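Local coordinates for protein SPI-1 type 3 secretion system pilotin (Salmonella typhimurium, PDB 6XFJ) that is the pilot protein required for proper localization of the secretin InvG in the outer membrane, and takes part in building the type III secretion system, at residues K55-E60 / L73-R78. Numbering follows the deposited sequence.
Sequences KKVLLE and LAAHER
One face of the Arg78 guanidinium rests on the CG2 methyl of Val57, which lies 3.5 Å above its plane and nearer the border of the group than its centre, while the carboxylate of Glu60 meets the group at its edge. Both terminal nitrogens are used: NH2 gives a very short, nearly straight bond to Glu60 OE1 (2.5 Å, 173°), and NH1 a more bent one to OE2 (3.0 Å). The two planes stand 40° apart, and NH1 reaches OE2 from above the carboxylate plane, so this bidentate salt bridge is twisted. Arginine's long chain, extended from CG to NE, carries the charge across to Glu60, whose two oxygens match the two nitrogens. Val57 has CG1 anti to its backbone N (chi1 165°), leaving CG2 as apolar support for the guanidinium and 4.4 Å from the CB atoms of Ala74 and Ala75. These small side chains let the CA atoms of Val57 and Ala75 approach to 6.6 Å, joining helices 44-59 and 68-80 in the all-helical C-terminal part of InvH. Two edge bonds and a methyl on one face should restrict guanidinium rotation; the paired charges probably link the segments and would favour an ionised carboxylate.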
ATOM      1  N   LYS B  55     -11.467  -8.714  -0.132  1.00  8.96           N
ATOM      2  CA  LYS B  55     -10.697  -9.918  -0.512  1.00  9.62           C
ATOM      3  C   LYS B  55     -10.869 -10.169  -2.018  1.00 10.03           C
ATOM      4  O   LYS B  55      -9.896 -10.615  -2.660  1.00 10.05           O
ATOM      5  CB  LYS B  55     -11.161 -11.080   0.361  1.00  9.56           C
ATOM      6  CG  LYS B  55     -10.645 -10.980   1.779  1.00 10.42           C
ATOM      7  CD  LYS B  55     -11.277 -12.088   2.586  1.00 15.20           C
ATOM      8  CE  LYS B  55     -11.059 -11.991   4.067  1.00 20.93           C
ATOM      9  NZ  LYS B  55     -11.868 -13.020   4.763  1.00 26.28           N
ATOM     10  N   LYS B  56     -12.031  -9.880  -2.578  1.00 11.53           N
ATOM     11  CA  LYS B  56     -12.168 -10.021  -4.047  1.00 10.59           C
ATOM     12  C   LYS B  56     -11.338  -8.967  -4.779  1.00 10.42           C
ATOM     13  O   LYS B  56     -10.705  -9.275  -5.796  1.00 11.36           O
ATOM     14  CB  LYS B  56     -13.616  -9.930  -4.468  1.00 10.58           C
ATOM     15  CG  LYS B  56     -14.439 -11.149  -4.079  1.00 13.29           C
ATOM     16  CD  LYS B  56     -15.756 -11.204  -4.767  1.00 16.50           C
ATOM     17  CE  LYS B  56     -16.712 -10.244  -4.168  1.00 17.13           C
ATOM     18  NZ  LYS B  56     -17.936 -10.123  -5.002  1.00 20.35           N
ATOM     19  N   VAL B  57     -11.367  -7.721  -4.307  1.00 10.53           N
ATOM     20  CA  VAL B  57     -10.597  -6.660  -4.981  1.00 10.63           C
ATOM     21  C   VAL B  57      -9.122  -7.061  -4.998  1.00 12.22           C
ATOM     22  O   VAL B  57      -8.434  -6.874  -6.009  1.00 11.81           O
ATOM     23  CB  VAL B  57     -10.779  -5.320  -4.240  1.00 11.60           C
ATOM     24  CG1 VAL B  57      -9.747  -4.284  -4.663  1.00 13.46           C
ATOM     25  CG2 VAL B  57     -12.192  -4.782  -4.412  1.00 12.58           C
ATOM     26  N   LEU B  58      -8.635  -7.585  -3.905  1.00 12.74           N
ATOM     27  CA  LEU B  58      -7.198  -7.870  -3.809  1.00 11.68           C
ATOM     28  C   LEU B  58      -6.782  -9.032  -4.712  1.00 10.62           C
ATOM     29  O   LEU B  58      -5.589  -9.180  -4.953  1.00 12.20           O
ATOM     30  CB  LEU B  58      -6.806  -8.111  -2.368  1.00 10.81           C
ATOM     31  CG  LEU B  58      -6.932  -6.893  -1.453  1.00 10.08           C
ATOM     32  CD1 LEU B  58      -6.531  -7.340  -0.056  1.00 11.41           C
ATOM     33  CD2 LEU B  58      -6.096  -5.689  -1.919  1.00 11.22           C
ATOM     34  N   LEU B  59      -7.721  -9.799  -5.243  1.00 11.21           N
ATOM     35  CA  LEU B  59      -7.405 -10.914  -6.178  1.00 13.23           C
ATOM     36  C   LEU B  59      -7.221 -10.368  -7.591  1.00 14.18           C
ATOM     37  O   LEU B  59      -6.685 -11.075  -8.455  1.00 16.56           O
ATOM     38  CB  LEU B  59      -8.531 -11.946  -6.154  1.00 13.06           C
ATOM     39  CG  LEU B  59      -8.477 -12.905  -4.978  1.00 12.73           C
ATOM     40  CD1 LEU B  59      -9.770 -13.723  -4.902  1.00 13.74           C
ATOM     41  CD2 LEU B  59      -7.315 -13.855  -5.120  1.00 16.40           C
ATOM     42  N   GLU B  60      -7.701  -9.169  -7.877  1.00 15.99           N
ATOM     43  CA  GLU B  60      -7.738  -8.641  -9.246  1.00 17.61           C
ATOM     44  C   GLU B  60      -6.372  -8.136  -9.667  1.00 15.39           C
ATOM     45  O   GLU B  60      -5.825  -7.289  -8.988  1.00 16.25           O
ATOM     46  CB  GLU B  60      -8.845  -7.632  -9.377  1.00 17.00           C
ATOM     47  CG  GLU B  60     -10.139  -8.281  -9.002  1.00 20.58           C
ATOM     48  CD  GLU B  60     -11.336  -7.389  -9.142  1.00 26.06           C
ATOM     49  OE1 GLU B  60     -11.096  -6.178  -9.242  1.00 28.34           O
ATOM     50  OE2 GLU B  60     -12.490  -7.925  -9.134  1.00 26.79           O
ATOM     51  N   LEU B  73     -11.621   1.435  -0.272  1.00  8.66           N
ATOM     52  CA  LEU B  73     -12.599   2.376  -0.853  1.00  9.38           C
ATOM     53  C   LEU B  73     -13.287   1.704  -2.059  1.00  8.14           C
ATOM     54  O   LEU B  73     -14.477   1.816  -2.197  1.00  9.68           O
ATOM     55  CB  LEU B  73     -11.893   3.665  -1.249  1.00 10.48           C
ATOM     56  CG  LEU B  73     -12.800   4.839  -1.594  1.00 13.78           C
ATOM     57  CD1 LEU B  73     -13.629   5.291  -0.425  1.00 17.37           C
ATOM     58  CD2 LEU B  73     -11.974   5.994  -2.094  1.00 13.38           C
ATOM     59  N   ALA B  74     -12.507   1.017  -2.903  1.00  8.74           N
ATOM     60  CA  ALA B  74     -13.097   0.236  -4.018  1.00  8.93           C
ATOM     61  C   ALA B  74     -14.104  -0.807  -3.513  1.00  9.16           C
ATOM     62  O   ALA B  74     -15.184  -0.918  -4.101  1.00 11.17           O
ATOM     63  CB  ALA B  74     -12.031  -0.407  -4.847  1.00 11.02           C
ATOM     64  N   ALA B  75     -13.775  -1.492  -2.439  1.00  8.16           N
ATOM     65  CA  ALA B  75     -14.679  -2.505  -1.859  1.00 10.11           C
ATOM     66  C   ALA B  75     -15.977  -1.839  -1.391  1.00  9.86           C
ATOM     67  O   ALA B  75     -17.065  -2.334  -1.721  1.00 10.55           O
ATOM     68  CB  ALA B  75     -13.964  -3.216  -0.753  1.00  9.48           C
ATOM     69  N   HIS B  76     -15.829  -0.679  -0.751  1.00 10.13           N
ATOM     70  CA  HIS B  76     -16.992   0.068  -0.269  1.00  9.26           C
ATOM     71  C   HIS B  76     -17.849   0.459  -1.465  1.00  9.22           C
ATOM     72  O   HIS B  76     -19.080   0.361  -1.389  1.00 10.09           O
ATOM     73  CB  HIS B  76     -16.470   1.254   0.505  1.00  9.31           C
ATOM     74  CG  HIS B  76     -17.486   2.269   0.825  1.00 11.38           C
ATOM     75  ND1 HIS B  76     -18.467   2.069   1.756  1.00 12.40           N
ATOM     76  CD2 HIS B  76     -17.609   3.547   0.369  1.00 12.91           C
ATOM     77  CE1 HIS B  76     -19.190   3.186   1.862  1.00 14.58           C
ATOM     78  NE2 HIS B  76     -18.700   4.094   0.991  1.00 14.38           N
ATOM     79  N   GLU B  77     -17.245   1.012  -2.485  1.00  8.29           N
ATOM     80  CA  GLU B  77     -18.000   1.484  -3.664  1.00  9.56           C
ATOM     81  C   GLU B  77     -18.672   0.338  -4.385  1.00 10.18           C
ATOM     82  O   GLU B  77     -19.774   0.505  -4.886  1.00 10.82           O
ATOM     83  CB  GLU B  77     -17.071   2.264  -4.595  1.00 10.12           C
ATOM     84  CG  GLU B  77     -16.631   3.602  -4.039  1.00 10.12           C
ATOM     85  CD  GLU B  77     -15.760   4.477  -4.926  1.00 11.67           C
ATOM     86  OE1 GLU B  77     -15.868   4.379  -6.088  1.00 13.12           O
ATOM     87  OE2 GLU B  77     -15.059   5.327  -4.389  1.00 13.53           O
ATOM     88  N   ARG B  78     -18.013  -0.815  -4.432  1.00 10.26           N
ATOM     89  CA  ARG B  78     -18.652  -1.975  -5.060  1.00 12.51           C
ATOM     90  C   ARG B  78     -19.914  -2.360  -4.240  1.00 11.36           C
ATOM     91  O   ARG B  78     -20.953  -2.726  -4.845  1.00 14.07           O
ATOM     92  CB  ARG B  78     -17.705  -3.171  -5.194  1.00 13.72           C
ATOM     93  CG  ARG B  78     -16.594  -2.943  -6.206  1.00 15.64           C
ATOM     94  CD  ARG B  78     -15.649  -4.131  -6.285  1.00 22.26           C
ATOM     95  NE  ARG B  78     -14.571  -3.894  -7.228  1.00 28.77           N
ATOM     96  CZ  ARG B  78     -13.746  -4.826  -7.688  1.00 26.59           C
ATOM     97  NH1 ARG B  78     -13.881  -6.079  -7.285  1.00 31.48           N
ATOM     98  NH2 ARG B  78     -12.773  -4.481  -8.514  1.00 34.91           N
TER